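PDB 3QTM: negative regulator of ofd1 from Schizosaccharomyces pombe, which supports correct translation termination, directly inhibits ofd1 and stabilises the N-terminal transcription factor domain of sre1, promoting hypoxic gene expression. Local coordinates for residues A[130-135]-A[156-161]; A[216-221]-A[236-241]; A[274-279]-A[296-301]. All coordinates share one frame; numbering follows the deposited sequence.

In the fold
The three contacts follow one another along the chain, each joining two helices that run nearly antiparallel in an all-helical protein of the tetratricopeptide repeat class. Interaction 1 pairs helices 119-142 and 151-170 in the N-terminal family region; interactions 2 and 3 both belong to the C-terminal one. Centres of interactions 1 and 2 lie about 21 Å apart, those of 2 and 3 about 16 Å. Interaction 2 joins helices 213-220 and 229-254, interaction 3 helices 262-285 and 292-305, and the two touch where Q236 and L240 pack on S275 and T278. Interactions 1 and 3, with centres about 31 Å apart, sit on opposite sides of the chain's centre, so antiparallel pairing recurs from 119-142 to 292-305.

Interaction 1 of 3, residues A[130-135]-A[156-161]; sequences LEKVRV and NPYIEK
K132 lays its aliphatic chain over one face of the Y158 ring. Its CG stands 3.7 Å from the ring centroid and 16° off the ring normal, a CH-pi contact displaced toward the CD1-CE1 rim. With CG anti to the backbone N (chi1 -179°) and a bend at chi2, the lysine then climbs along the ring until CE passes 3.8 Å from Y158 OH. The ammonium group goes on to E98 and D102, salt bridges that anchor the far end of the chain and help keep its methylenes on the ring.

Beside this CH-pi contact the rest is apolar. V133 CG2 wedges between the two side chains of the other helix, 3.6 Å from Y158 CB and 3.8 Å from I159 CD1. I159, crossing V133 at about a right angle, also extends CD1 to within 4.2 Å of L130 CD2, which closes the row. On the flank turned from this interface, R134 grips E131 OE1 side-on through NE and NH2, with the oxygen in the guanidinium plane.

The segment axes approach to 8.8 Å at 159°, a nearly antiparallel helical hairpin consistent with the tetratricopeptide repeat class. Helix 97-110 packs on the 130-135 side, with I101 against K132, while L191 of helix 188-197 touches both L130 and I159.

Interaction 2 of 3, residues A[216-221]-A[236-241]; sequences ALWLKS and QEAVLN
W218 and A238 form the centre of this antiparallel helix pair, part of the helical array of a tetratricopeptide repeat protein. A238 CB sits over the middle of the indole, 3.4 Å from the centroid of the five-membered ring and 16° off its normal, a CH-pi contact made by the single methyl. The shortest approach is 3.3 Å, from that methyl to W218 CE2, so the indole lies close against helix 229-254. In W218, CG anti to the carbonyl carbon puts the indole over that helix, and chi2 of 111° turns its face to the A238 methyl; W218 CB separately meets V239 CG2 at 3.7 Å. The same valine methyl also reaches L219 CG at 4.2 Å, the two side chains crossing at about a right angle. L219 CD2 then touches the amide end of Q236, with NE2 3.8 Å away; Q236 is bent at chi2, which brings its amide back to the leucine.

Farther out, the rings of W218 and Y189 meet with their planes inclined, and L185 and L188 touch the tryptophan as well. Y189 also touches A238, so helix 188-197 braces both partners of the CH-pi contact. Replacing W218 by an alanine is likely to open a gap against the A238 methyl and deprive Y189 of the ring it meets. On the opposite helix, Q236, E237 and L240 lean on I282 of helix 262-285. Near the end of helix 213-220, S221 OG donates to W218 O at 2.7 Å, tilted somewhat from the carbonyl plane.

Interaction 3 of 3, residues A[274-279]-A[296-301]; sequences NSVDTW and ADIKMD
I298 drives into the side of helix 274-279, the tightest part of a nearly antiparallel helical hairpin in this tetratricopeptide repeat protein. The segment axes stand 10.1 Å apart at 165°, and the contact buries 200 Å² in all. The I298 CG2 methyl meets V276 CG2 at 3.5 Å, where the two branched side chains come together at a slant and the backbones draw nearest, V276 CA to I298 CA 7.0 Å. The ethyl arm reaches deeper. CG1 lies anti to the carbonyl carbon (chi1 -62°) and chi2 is extended, which carries CD1 in between S275 and W279. There it lies 4.0 Å from S275 CB and, more loosely, 4.4 Å from W279 CB. I298 thus divides its branches, CG2 to V276 and CD1 to S275, with W279 CB at the margin. The polar atoms bordering this buried part are cared for within the chain: S275 OG bonds to W271 O, and W279 NE1 to R291 O. Y243 and T244 of helix 229-254 meet S275 from behind the pair. The tryptophan ring stacks on Y283, and L292 and L295 touch W279.

Beyond V276, which is partly exposed, the contact slackens to a single long approach from K299. That lysine is bent at chi2 and then extended, reaching back across the interface beside the valine rather than packing its methylenes on it. Outward lies helix 309-328, where A319 meets K299. The ammonium pairs with E318 OE1 in a salt bridge, and K299 NZ itself lies 4.3 Å from V276 CG1.

Interaction 1 of 3, residues A[130-135]-A[156-161]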
ATOM      1  N   LEU A 130      -1.490  -8.177  -6.704  1.00 14.99           N
ATOM      2  CA  LEU A 130      -0.235  -7.517  -6.331  1.00 19.26           C
ATOM      3  C   LEU A 130       0.705  -8.476  -5.602  1.00 20.87           C
ATOM      4  O   LEU A 130       1.922  -8.419  -5.813  1.00 20.25           O
ATOM      5  CB  LEU A 130      -0.460  -6.243  -5.506  1.00 16.69           C
ATOM      6  CG  LEU A 130      -1.044  -5.045  -6.266  1.00 21.56           C
ATOM      7  CD1 LEU A 130      -1.309  -3.881  -5.315  1.00 19.39           C
ATOM      8  CD2 LEU A 130      -0.133  -4.609  -7.418  1.00 20.45           C
ATOM      9  N   GLU A 131       0.163  -9.367  -4.769  1.00 17.78           N
ATOM     10  CA  GLU A 131       1.047 -10.336  -4.094  1.00 20.21           C
ATOM     11  C   GLU A 131       1.632 -11.294  -5.118  1.00 21.14           C
ATOM     12  O   GLU A 131       2.768 -11.738  -4.979  1.00 20.39           O
ATOM     13  CB  GLU A 131       0.346 -11.117  -2.979  1.00 18.05           C
ATOM     14  CG  GLU A 131      -0.034 -10.261  -1.791  1.00 22.63           C
ATOM     15  CD  GLU A 131       1.176  -9.629  -1.103  1.00 28.88           C
ATOM     16  OE1 GLU A 131       2.311 -10.130  -1.277  1.00 29.90           O
ATOM     17  OE2 GLU A 131       0.988  -8.629  -0.377  1.00 34.88           O
ATOM     18  N   LYS A 132       0.848 -11.609  -6.149  1.00 19.95           N
ATOM     19  CA  LYS A 132       1.344 -12.423  -7.251  1.00 18.39           C
ATOM     20  C   LYS A 132       2.556 -11.735  -7.930  1.00 21.16           C
ATOM     21  O   LYS A 132       3.574 -12.379  -8.204  1.00 19.23           O
ATOM     22  CB  LYS A 132       0.224 -12.676  -8.264  1.00 18.36           C
ATOM     23  CG  LYS A 132       0.623 -13.537  -9.464  1.00 23.02           C
ATOM     24  CD  LYS A 132       0.904 -14.982  -9.061  1.00 25.58           C
ATOM     25  CE  LYS A 132       1.077 -15.888 -10.290  1.00 30.27           C
ATOM     26  NZ  LYS A 132       1.574 -17.260  -9.936  1.00 26.98           N
ATOM     27  N   VAL A 133       2.442 -10.428  -8.177  1.00 19.29           N
ATOM     28  CA  VAL A 133       3.520  -9.662  -8.803  1.00 22.07           C
ATOM     29  C   VAL A 133       4.822  -9.786  -8.005  1.00 21.89           C
ATOM     30  O   VAL A 133       5.897 -10.039  -8.557  1.00 20.07           O
ATOM     31  CB  VAL A 133       3.148  -8.169  -8.908  1.00 21.60           C
ATOM     32  CG1 VAL A 133       4.392  -7.329  -9.139  1.00 19.47           C
ATOM     33  CG2 VAL A 133       2.084  -7.934 -10.006  1.00 20.24           C
ATOM     34  N   ARG A 134       4.711  -9.609  -6.695  1.00 23.15           N
ATOM     35  CA  ARG A 134       5.867  -9.719  -5.819  1.00 22.05           C
ATOM     36  C   ARG A 134       6.530 -11.091  -5.916  1.00 22.64           C
ATOM     37  O   ARG A 134       7.757 -11.198  -6.007  1.00 23.86           O
ATOM     38  CB  ARG A 134       5.494  -9.413  -4.370  1.00 20.40           C
ATOM     39  CG  ARG A 134       6.665  -9.563  -3.400  1.00 24.48           C
ATOM     40  CD  ARG A 134       6.227  -9.322  -1.964  1.00 26.04           C
ATOM     41  NE  ARG A 134       5.177 -10.255  -1.580  1.00 30.39           N
ATOM     42  CZ  ARG A 134       5.392 -11.516  -1.218  1.00 32.87           C
ATOM     43  NH1 ARG A 134       6.626 -12.002  -1.183  1.00 30.76           N
ATOM     44  NH2 ARG A 134       4.373 -12.297  -0.884  1.00 30.82           N
ATOM     45  N   VAL A 135       5.729 -12.147  -5.898  1.00 20.68           N
ATOM     46  CA  VAL A 135       6.306 -13.485  -5.981  1.00 20.31           C
ATOM     47  C   VAL A 135       6.930 -13.745  -7.372  1.00 23.41           C
ATOM     48  O   VAL A 135       7.981 -14.393  -7.478  1.00 19.42           O
ATOM     49  CB  VAL A 135       5.292 -14.584  -5.587  1.00 21.70           C
ATOM     50  CG1 VAL A 135       5.798 -15.938  -6.016  1.00 22.75           C
ATOM     51  CG2 VAL A 135       5.050 -14.563  -4.068  1.00 23.32           C
ATOM     52  N   ASN A 156       3.373  -7.431 -15.980  1.00 26.02           N
ATOM     53  CA  ASN A 156       2.445  -6.415 -16.481  1.00 24.99           C
ATOM     54  C   ASN A 156       0.971  -6.834 -16.481  1.00 25.68           C
ATOM     55  O   ASN A 156       0.110  -6.021 -16.140  1.00 27.30           O
ATOM     56  CB  ASN A 156       2.847  -5.927 -17.874  1.00 27.63           C
ATOM     57  CG  ASN A 156       3.912  -4.834 -17.829  1.00 34.19           C
ATOM     58  OD1 ASN A 156       4.581  -4.565 -18.829  1.00 36.40           O
ATOM     59  ND2 ASN A 156       4.080  -4.207 -16.667  1.00 32.20           N
ATOM     60  N   PRO A 157       0.672  -8.091 -16.879  1.00 24.26           N
ATOM     61  CA  PRO A 157      -0.723  -8.551 -16.863  1.00 28.02           C
ATOM     62  C   PRO A 157      -1.347  -8.508 -15.471  1.00 25.90           C
ATOM     63  O   PRO A 157      -2.533  -8.179 -15.368  1.00 22.91           O
ATOM     64  CB  PRO A 157      -0.619  -9.997 -17.356  1.00 25.40           C
ATOM     65  CG  PRO A 157       0.621  -9.996 -18.206  1.00 25.66           C
ATOM     66  CD  PRO A 157       1.563  -9.098 -17.485  1.00 26.40           C
ATOM     67  N   TYR A 158      -0.579  -8.843 -14.434  1.00 24.06           N
ATOM     68  CA  TYR A 158      -1.084  -8.762 -13.056  1.00 23.17           C
ATOM     69  C   TYR A 158      -1.168  -7.330 -12.543  1.00 24.11           C
ATOM     70  O   TYR A 158      -2.122  -6.952 -11.851  1.00 24.08           O
ATOM     71  CB  TYR A 158      -0.245  -9.631 -12.120  1.00 24.87           C
ATOM     72  CG  TYR A 158      -0.410 -11.093 -12.447  1.00 22.55           C
ATOM     73  CD1 TYR A 158      -1.462 -11.824 -11.913  1.00 24.53           C
ATOM     74  CD2 TYR A 158       0.462 -11.734 -13.323  1.00 25.07           C
ATOM     75  CE1 TYR A 158      -1.637 -13.177 -12.227  1.00 26.21           C
ATOM     76  CE2 TYR A 158       0.299 -13.080 -13.651  1.00 27.46           C
ATOM     77  CZ  TYR A 158      -0.757 -13.792 -13.098  1.00 29.71           C
ATOM     78  OH  TYR A 158      -0.933 -15.125 -13.407  1.00 39.77           O
ATOM     79  N   ILE A 159      -0.169  -6.530 -12.892  1.00 22.36           N
ATOM     80  CA  ILE A 159      -0.201  -5.111 -12.594  1.00 23.77           C
ATOM     81  C   ILE A 159      -1.470  -4.490 -13.185  1.00 23.59           C
ATOM     82  O   ILE A 159      -2.186  -3.749 -12.524  1.00 22.03           O
ATOM     83  CB  ILE A 159       1.029  -4.404 -13.188  1.00 27.31           C
ATOM     84  CG1 ILE A 159       2.285  -4.727 -12.374  1.00 25.57           C
ATOM     85  CG2 ILE A 159       0.805  -2.900 -13.278  1.00 23.16           C
ATOM     86  CD1 ILE A 159       2.231  -4.271 -10.923  1.00 25.25           C
ATOM     87  N   GLU A 160      -1.736  -4.794 -14.444  1.00 25.98           N
ATOM     88  CA  GLU A 160      -2.890  -4.228 -15.130  1.00 27.90           C
ATOM     89  C   GLU A 160      -4.210  -4.689 -14.488  1.00 27.06           C
ATOM     90  O   GLU A 160      -5.151  -3.906 -14.336  1.00 23.85           O
ATOM     91  CB  GLU A 160      -2.829  -4.607 -16.620  1.00 28.51           C
ATOM     92  CG  GLU A 160      -4.016  -4.147 -17.443  1.00 39.65           C
ATOM     93  CD  GLU A 160      -4.003  -4.724 -18.852  1.00 47.38           C
ATOM     94  OE1 GLU A 160      -4.448  -4.028 -19.788  1.00 50.00           O
ATOM     95  OE2 GLU A 160      -3.542  -5.875 -19.024  1.00 48.04           O
ATOM     96  N   LYS A 161      -4.279  -5.964 -14.110  1.00 25.42           N
ATOM     97  CA  LYS A 161      -5.469  -6.468 -13.426  1.00 25.91           C
ATOM     98  C   LYS A 161      -5.651  -5.809 -12.068  1.00 23.78           C
ATOM     99  O   LYS A 161      -6.775  -5.513 -11.667  1.00 24.37           O
ATOM    100  CB  LYS A 161      -5.450  -7.993 -13.284  1.00 25.51           C
ATOM    101  CG  LYS A 161      -5.773  -8.728 -14.589  1.00 30.85           C
ATOM    102  CD  LYS A 161      -6.358 -10.106 -14.308  1.00 37.75           C
ATOM    103  CE  LYS A 161      -6.514 -10.939 -15.580  1.00 41.79           C
ATOM    104  NZ  LYS A 161      -5.228 -11.595 -15.981  1.00 47.85           N
TER

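Interaction 2 of 3, residues A[216-221]-A[236-241]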
ATOM      1  N   ALA A 216      -5.276   8.257  -3.566  1.00 27.65           N
ATOM      2  CA  ALA A 216      -6.670   8.372  -3.166  1.00 29.73           C
ATOM      3  C   ALA A 216      -7.059   7.239  -2.218  1.00 26.20           C
ATOM      4  O   ALA A 216      -7.823   7.441  -1.277  1.00 29.21           O
ATOM      5  CB  ALA A 216      -7.584   8.391  -4.402  1.00 26.34           C
ATOM      6  N   LEU A 217      -6.525   6.045  -2.463  1.00 24.32           N
ATOM      7  CA  LEU A 217      -6.847   4.884  -1.632  1.00 24.82           C
ATOM      8  C   LEU A 217      -6.313   5.017  -0.198  1.00 23.05           C
ATOM      9  O   LEU A 217      -7.037   4.783   0.773  1.00 23.37           O
ATOM     10  CB  LEU A 217      -6.359   3.583  -2.295  1.00 21.89           C
ATOM     11  CG  LEU A 217      -7.161   3.156  -3.549  1.00 24.43           C
ATOM     12  CD1 LEU A 217      -6.579   1.921  -4.192  1.00 20.77           C
ATOM     13  CD2 LEU A 217      -8.645   2.933  -3.251  1.00 24.62           C
ATOM     14  N   TRP A 218      -5.048   5.384  -0.060  1.00 23.26           N
ATOM     15  CA  TRP A 218      -4.486   5.552   1.277  1.00 25.04           C
ATOM     16  C   TRP A 218      -5.314   6.575   2.037  1.00 25.53           C
ATOM     17  O   TRP A 218      -5.688   6.351   3.185  1.00 24.61           O
ATOM     18  CB  TRP A 218      -3.021   5.987   1.221  1.00 23.95           C
ATOM     19  CG  TRP A 218      -2.055   4.876   0.909  1.00 21.77           C
ATOM     20  CD1 TRP A 218      -1.333   4.719  -0.242  1.00 20.68           C
ATOM     21  CD2 TRP A 218      -1.695   3.778   1.760  1.00 22.63           C
ATOM     22  NE1 TRP A 218      -0.554   3.593  -0.162  1.00 18.97           N
ATOM     23  CE2 TRP A 218      -0.753   2.996   1.054  1.00 23.06           C
ATOM     24  CE3 TRP A 218      -2.071   3.381   3.050  1.00 23.71           C
ATOM     25  CZ2 TRP A 218      -0.179   1.841   1.596  1.00 23.30           C
ATOM     26  CZ3 TRP A 218      -1.505   2.226   3.586  1.00 23.20           C
ATOM     27  CH2 TRP A 218      -0.565   1.476   2.861  1.00 25.55           C
ATOM     28  N   LEU A 219      -5.622   7.687   1.382  1.00 24.35           N
ATOM     29  CA  LEU A 219      -6.399   8.737   2.016  1.00 26.55           C
ATOM     30  C   LEU A 219      -7.774   8.243   2.409  1.00 27.50           C
ATOM     31  O   LEU A 219      -8.242   8.522   3.508  1.00 29.27           O
ATOM     32  CB  LEU A 219      -6.521   9.968   1.102  1.00 28.95           C
ATOM     33  CG  LEU A 219      -5.234  10.770   0.897  1.00 30.92           C
ATOM     34  CD1 LEU A 219      -5.387  11.817  -0.213  1.00 30.31           C
ATOM     35  CD2 LEU A 219      -4.818  11.426   2.210  1.00 31.46           C
ATOM     36  N   LYS A 220      -8.429   7.496   1.527  1.00 28.14           N
ATOM     37  CA  LYS A 220      -9.766   7.016   1.849  1.00 26.71           C
ATOM     38  C   LYS A 220      -9.780   6.070   3.057  1.00 28.73           C
ATOM     39  O   LYS A 220     -10.762   6.012   3.797  1.00 27.77           O
ATOM     40  CB  LYS A 220     -10.437   6.354   0.643  1.00 28.00           C
ATOM     41  CG  LYS A 220     -11.917   6.031   0.897  1.00 33.32           C
ATOM     42  CD  LYS A 220     -12.635   5.482  -0.333  1.00 36.29           C
ATOM     43  CE  LYS A 220     -12.286   6.292  -1.570  1.00 38.40           C
ATOM     44  NZ  LYS A 220     -13.442   6.456  -2.483  1.00 39.26           N
ATOM     45  N   SER A 221      -8.693   5.331   3.262  1.00 28.04           N
ATOM     46  CA  SER A 221      -8.660   4.352   4.348  1.00 29.78           C
ATOM     47  C   SER A 221      -8.717   5.010   5.731  1.00 27.83           C
ATOM     48  O   SER A 221      -8.874   4.332   6.740  1.00 28.22           O
ATOM     49  CB  SER A 221      -7.426   3.448   4.241  1.00 25.86           C
ATOM     50  OG  SER A 221      -6.255   4.114   4.665  1.00 27.69           O
ATOM     51  N   GLN A 236      -0.758   8.375   5.930  1.00 23.75           N
ATOM     52  CA  GLN A 236      -0.131   9.634   5.532  1.00 24.07           C
ATOM     53  C   GLN A 236       1.345   9.432   5.199  1.00 24.18           C
ATOM     54  O   GLN A 236       1.858  10.047   4.268  1.00 24.70           O
ATOM     55  CB  GLN A 236      -0.307  10.712   6.605  1.00 24.88           C
ATOM     56  CG  GLN A 236      -1.742  11.197   6.800  1.00 25.05           C
ATOM     57  CD  GLN A 236      -2.282  11.996   5.609  1.00 25.88           C
ATOM     58  OE1 GLN A 236      -1.580  12.244   4.623  1.00 25.27           O
ATOM     59  NE2 GLN A 236      -3.540  12.398   5.703  1.00 29.19           N
ATOM     60  N   GLU A 237       2.023   8.555   5.941  1.00 26.43           N
ATOM     61  CA  GLU A 237       3.399   8.179   5.604  1.00 24.66           C
ATOM     62  C   GLU A 237       3.506   7.569   4.202  1.00 25.78           C
ATOM     63  O   GLU A 237       4.475   7.832   3.472  1.00 24.74           O
ATOM     64  CB  GLU A 237       3.977   7.203   6.633  1.00 27.82           C
ATOM     65  CG  GLU A 237       4.120   7.771   8.040  1.00 34.43           C
ATOM     66  CD  GLU A 237       5.444   8.476   8.256  1.00 41.77           C
ATOM     67  OE1 GLU A 237       5.980   9.049   7.281  1.00 43.64           O
ATOM     68  OE2 GLU A 237       5.957   8.451   9.399  1.00 44.68           O
ATOM     69  N   ALA A 238       2.527   6.746   3.825  1.00 23.58           N
ATOM     70  CA  ALA A 238       2.533   6.147   2.491  1.00 20.45           C
ATOM     71  C   ALA A 238       2.254   7.223   1.434  1.00 23.48           C
ATOM     72  O   ALA A 238       2.805   7.196   0.334  1.00 22.46           O
ATOM     73  CB  ALA A 238       1.508   5.016   2.388  1.00 24.06           C
ATOM     74  N   VAL A 239       1.382   8.166   1.763  1.00 23.19           N
ATOM     75  CA  VAL A 239       1.142   9.287   0.857  1.00 26.25           C
ATOM     76  C   VAL A 239       2.394  10.170   0.729  1.00 27.50           C
ATOM     77  O   VAL A 239       2.808  10.505  -0.372  1.00 26.41           O
ATOM     78  CB  VAL A 239      -0.060  10.121   1.295  1.00 26.40           C
ATOM     79  CG1 VAL A 239      -0.171  11.383   0.440  1.00 25.80           C
ATOM     80  CG2 VAL A 239      -1.325   9.276   1.215  1.00 24.08           C
ATOM     81  N   LEU A 240       3.005  10.524   1.854  1.00 24.49           N
ATOM     82  CA  LEU A 240       4.246  11.286   1.808  1.00 25.20           C
ATOM     83  C   LEU A 240       5.292  10.596   0.913  1.00 28.86           C
ATOM     84  O   LEU A 240       5.939  11.246   0.082  1.00 28.18           O
ATOM     85  CB  LEU A 240       4.801  11.508   3.217  1.00 26.62           C
ATOM     86  CG  LEU A 240       6.151  12.225   3.296  1.00 30.37           C
ATOM     87  CD1 LEU A 240       6.067  13.593   2.638  1.00 28.67           C
ATOM     88  CD2 LEU A 240       6.599  12.355   4.738  1.00 30.94           C
ATOM     89  N   ASN A 241       5.438   9.281   1.068  1.00 27.70           N
ATOM     90  CA  ASN A 241       6.349   8.501   0.230  1.00 27.81           C
ATOM     91  C   ASN A 241       6.048   8.574  -1.271  1.00 29.87           C
ATOM     92  O   ASN A 241       6.955   8.714  -2.094  1.00 31.28           O
ATOM     93  CB  ASN A 241       6.358   7.036   0.662  1.00 30.82           C
ATOM     94  CG  ASN A 241       7.250   6.182  -0.223  1.00 36.20           C
ATOM     95  OD1 ASN A 241       8.461   6.388  -0.272  1.00 42.47           O
ATOM     96  ND2 ASN A 241       6.654   5.223  -0.932  1.00 40.98           N
TER

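Interaction 3 of 3, residues A[274-279]-A[296-301]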
ATOM      1  N   ASN A 274       3.643  19.474  -2.141  1.00 30.69           N
ATOM      2  CA  ASN A 274       2.648  18.515  -1.663  1.00 29.97           C
ATOM      3  C   ASN A 274       3.218  17.704  -0.495  1.00 26.86           C
ATOM      4  O   ASN A 274       2.529  17.419   0.488  1.00 26.69           O
ATOM      5  CB  ASN A 274       2.238  17.564  -2.787  1.00 28.93           C
ATOM      6  CG  ASN A 274       1.319  18.220  -3.804  1.00 33.50           C
ATOM      7  OD1 ASN A 274       0.557  19.133  -3.475  1.00 32.82           O
ATOM      8  ND2 ASN A 274       1.381  17.750  -5.046  1.00 34.05           N
ATOM      9  N   SER A 275       4.487  17.338  -0.622  1.00 25.15           N
ATOM     10  CA  SER A 275       5.177  16.574   0.409  1.00 28.89           C
ATOM     11  C   SER A 275       5.231  17.388   1.694  1.00 29.06           C
ATOM     12  O   SER A 275       5.009  16.857   2.780  1.00 26.41           O
ATOM     13  CB  SER A 275       6.588  16.216  -0.055  1.00 26.98           C
ATOM     14  OG  SER A 275       6.534  15.391  -1.200  1.00 29.19           O
ATOM     15  N   VAL A 276       5.509  18.687   1.562  1.00 28.00           N
ATOM     16  CA  VAL A 276       5.549  19.568   2.726  1.00 26.83           C
ATOM     17  C   VAL A 276       4.206  19.585   3.429  1.00 28.28           C
ATOM     18  O   VAL A 276       4.133  19.508   4.660  1.00 29.27           O
ATOM     19  CB  VAL A 276       5.950  21.010   2.348  1.00 29.36           C
ATOM     20  CG1 VAL A 276       5.829  21.931   3.568  1.00 26.33           C
ATOM     21  CG2 VAL A 276       7.365  21.029   1.799  1.00 27.17           C
ATOM     22  N   ASP A 277       3.137  19.682   2.641  1.00 28.42           N
ATOM     23  CA  ASP A 277       1.793  19.750   3.203  1.00 30.73           C
ATOM     24  C   ASP A 277       1.500  18.496   4.012  1.00 30.08           C
ATOM     25  O   ASP A 277       1.014  18.569   5.143  1.00 29.06           O
ATOM     26  CB  ASP A 277       0.759  19.927   2.093  1.00 32.18           C
ATOM     27  CG  ASP A 277       0.922  21.254   1.348  1.00 39.22           C
ATOM     28  OD1 ASP A 277       1.489  22.201   1.936  1.00 41.58           O
ATOM     29  OD2 ASP A 277       0.484  21.352   0.179  1.00 38.87           O
ATOM     30  N   THR A 278       1.824  17.349   3.422  1.00 27.89           N
ATOM     31  CA  THR A 278       1.577  16.060   4.048  1.00 29.83           C
ATOM     32  C   THR A 278       2.494  15.829   5.254  1.00 27.86           C
ATOM     33  O   THR A 278       2.055  15.293   6.270  1.00 26.34           O
ATOM     34  CB  THR A 278       1.679  14.903   3.019  1.00 30.39           C
ATOM     35  OG1 THR A 278       0.619  15.029   2.056  1.00 26.81           O
ATOM     36  CG2 THR A 278       1.593  13.522   3.710  1.00 24.23           C
ATOM     37  N   TRP A 279       3.751  16.246   5.153  1.00 28.07           N
ATOM     38  CA  TRP A 279       4.642  16.192   6.322  1.00 30.64           C
ATOM     39  C   TRP A 279       4.048  16.967   7.507  1.00 28.35           C
ATOM     40  O   TRP A 279       4.123  16.519   8.646  1.00 27.09           O
ATOM     41  CB  TRP A 279       6.050  16.713   6.004  1.00 27.47           C
ATOM     42  CG  TRP A 279       6.953  16.663   7.213  1.00 30.78           C
ATOM     43  CD1 TRP A 279       7.781  15.638   7.582  1.00 30.09           C
ATOM     44  CD2 TRP A 279       7.085  17.668   8.227  1.00 28.80           C
ATOM     45  NE1 TRP A 279       8.430  15.951   8.758  1.00 31.50           N
ATOM     46  CE2 TRP A 279       8.015  17.191   9.174  1.00 30.32           C
ATOM     47  CE3 TRP A 279       6.510  18.928   8.423  1.00 27.09           C
ATOM     48  CZ2 TRP A 279       8.383  17.932  10.296  1.00 29.62           C
ATOM     49  CZ3 TRP A 279       6.875  19.659   9.537  1.00 30.61           C
ATOM     50  CH2 TRP A 279       7.809  19.161  10.457  1.00 29.71           C
ATOM     51  N   ALA A 296      13.513  19.106   6.619  1.00 30.96           N
ATOM     52  CA  ALA A 296      14.764  19.670   6.140  1.00 30.87           C
ATOM     53  C   ALA A 296      15.173  19.112   4.771  1.00 32.78           C
ATOM     54  O   ALA A 296      15.568  19.870   3.882  1.00 31.66           O
ATOM     55  CB  ALA A 296      15.872  19.447   7.171  1.00 31.12           C
ATOM     56  N   ASP A 297      15.078  17.792   4.598  1.00 32.97           N
ATOM     57  CA  ASP A 297      15.450  17.164   3.327  1.00 30.57           C
ATOM     58  C   ASP A 297      14.568  17.626   2.172  1.00 30.82           C
ATOM     59  O   ASP A 297      15.048  17.844   1.066  1.00 30.00           O
ATOM     60  CB  ASP A 297      15.375  15.643   3.427  1.00 34.12           C
ATOM     61  CG  ASP A 297      16.342  15.072   4.454  1.00 39.36           C
ATOM     62  OD1 ASP A 297      17.340  15.751   4.794  1.00 40.28           O
ATOM     63  OD2 ASP A 297      16.098  13.934   4.914  1.00 42.38           O
ATOM     64  N   ILE A 298      13.272  17.750   2.429  1.00 29.83           N
ATOM     65  CA  ILE A 298      12.339  18.232   1.413  1.00 30.87           C
ATOM     66  C   ILE A 298      12.667  19.676   1.014  1.00 32.30           C
ATOM     67  O   ILE A 298      12.684  20.022  -0.166  1.00 31.29           O
ATOM     68  CB  ILE A 298      10.891  18.147   1.921  1.00 27.39           C
ATOM     69  CG1 ILE A 298      10.521  16.684   2.217  1.00 27.82           C
ATOM     70  CG2 ILE A 298       9.927  18.765   0.915  1.00 30.10           C
ATOM     71  CD1 ILE A 298       9.212  16.526   2.980  1.00 27.21           C
ATOM     72  N   LYS A 299      12.932  20.518   2.007  1.00 30.33           N
ATOM     73  CA  LYS A 299      13.296  21.903   1.738  1.00 31.87           C
ATOM     74  C   LYS A 299      14.615  22.013   0.968  1.00 32.95           C
ATOM     75  O   LYS A 299      14.765  22.871   0.101  1.00 32.26           O
ATOM     76  CB  LYS A 299      13.369  22.682   3.048  1.00 30.07           C
ATOM     77  CG  LYS A 299      12.017  22.822   3.745  1.00 32.71           C
ATOM     78  CD  LYS A 299      11.058  23.733   2.966  1.00 29.50           C
ATOM     79  CE  LYS A 299       9.767  23.984   3.750  1.00 30.98           C
ATOM     80  NZ  LYS A 299       8.828  24.907   3.037  1.00 28.84           N
HETATM   81  N   MSE A 300      15.566  21.137   1.282  1.00 31.30           N
HETATM   82  CA  MSE A 300      16.851  21.126   0.588  1.00 33.39           C
HETATM   83  C   MSE A 300      16.710  20.688  -0.865  1.00 34.36           C
HETATM   84  O   MSE A 300      17.425  21.175  -1.733  1.00 35.11           O
HETATM   85  CB  MSE A 300      17.853  20.232   1.313  1.00 34.19           C
HETATM   86  CG  MSE A 300      18.455  20.866   2.551  1.00 41.26           C
HETATM   87 SE   MSE A 300      19.585  19.608   3.545  1.00 73.96          SE
HETATM   88  CE  MSE A 300      18.318  18.915   4.837  1.00 41.78           C
ATOM     89  N   ASP A 301      15.778  19.774  -1.124  1.00 36.03           N
ATOM     90  CA  ASP A 301      15.413  19.409  -2.493  1.00 35.41           C
ATOM     91  C   ASP A 301      14.780  20.593  -3.234  1.00 34.46           C
ATOM     92  O   ASP A 301      15.067  20.835  -4.407  1.00 33.69           O
ATOM     93  CB  ASP A 301      14.445  18.222  -2.491  1.00 34.39           C
ATOM     94  CG  ASP A 301      15.140  16.893  -2.195  1.00 40.38           C
ATOM     95  OD1 ASP A 301      16.364  16.783  -2.444  1.00 38.65           O
ATOM     96  OD2 ASP A 301      14.454  15.955  -1.727  1.00 37.59           O
TER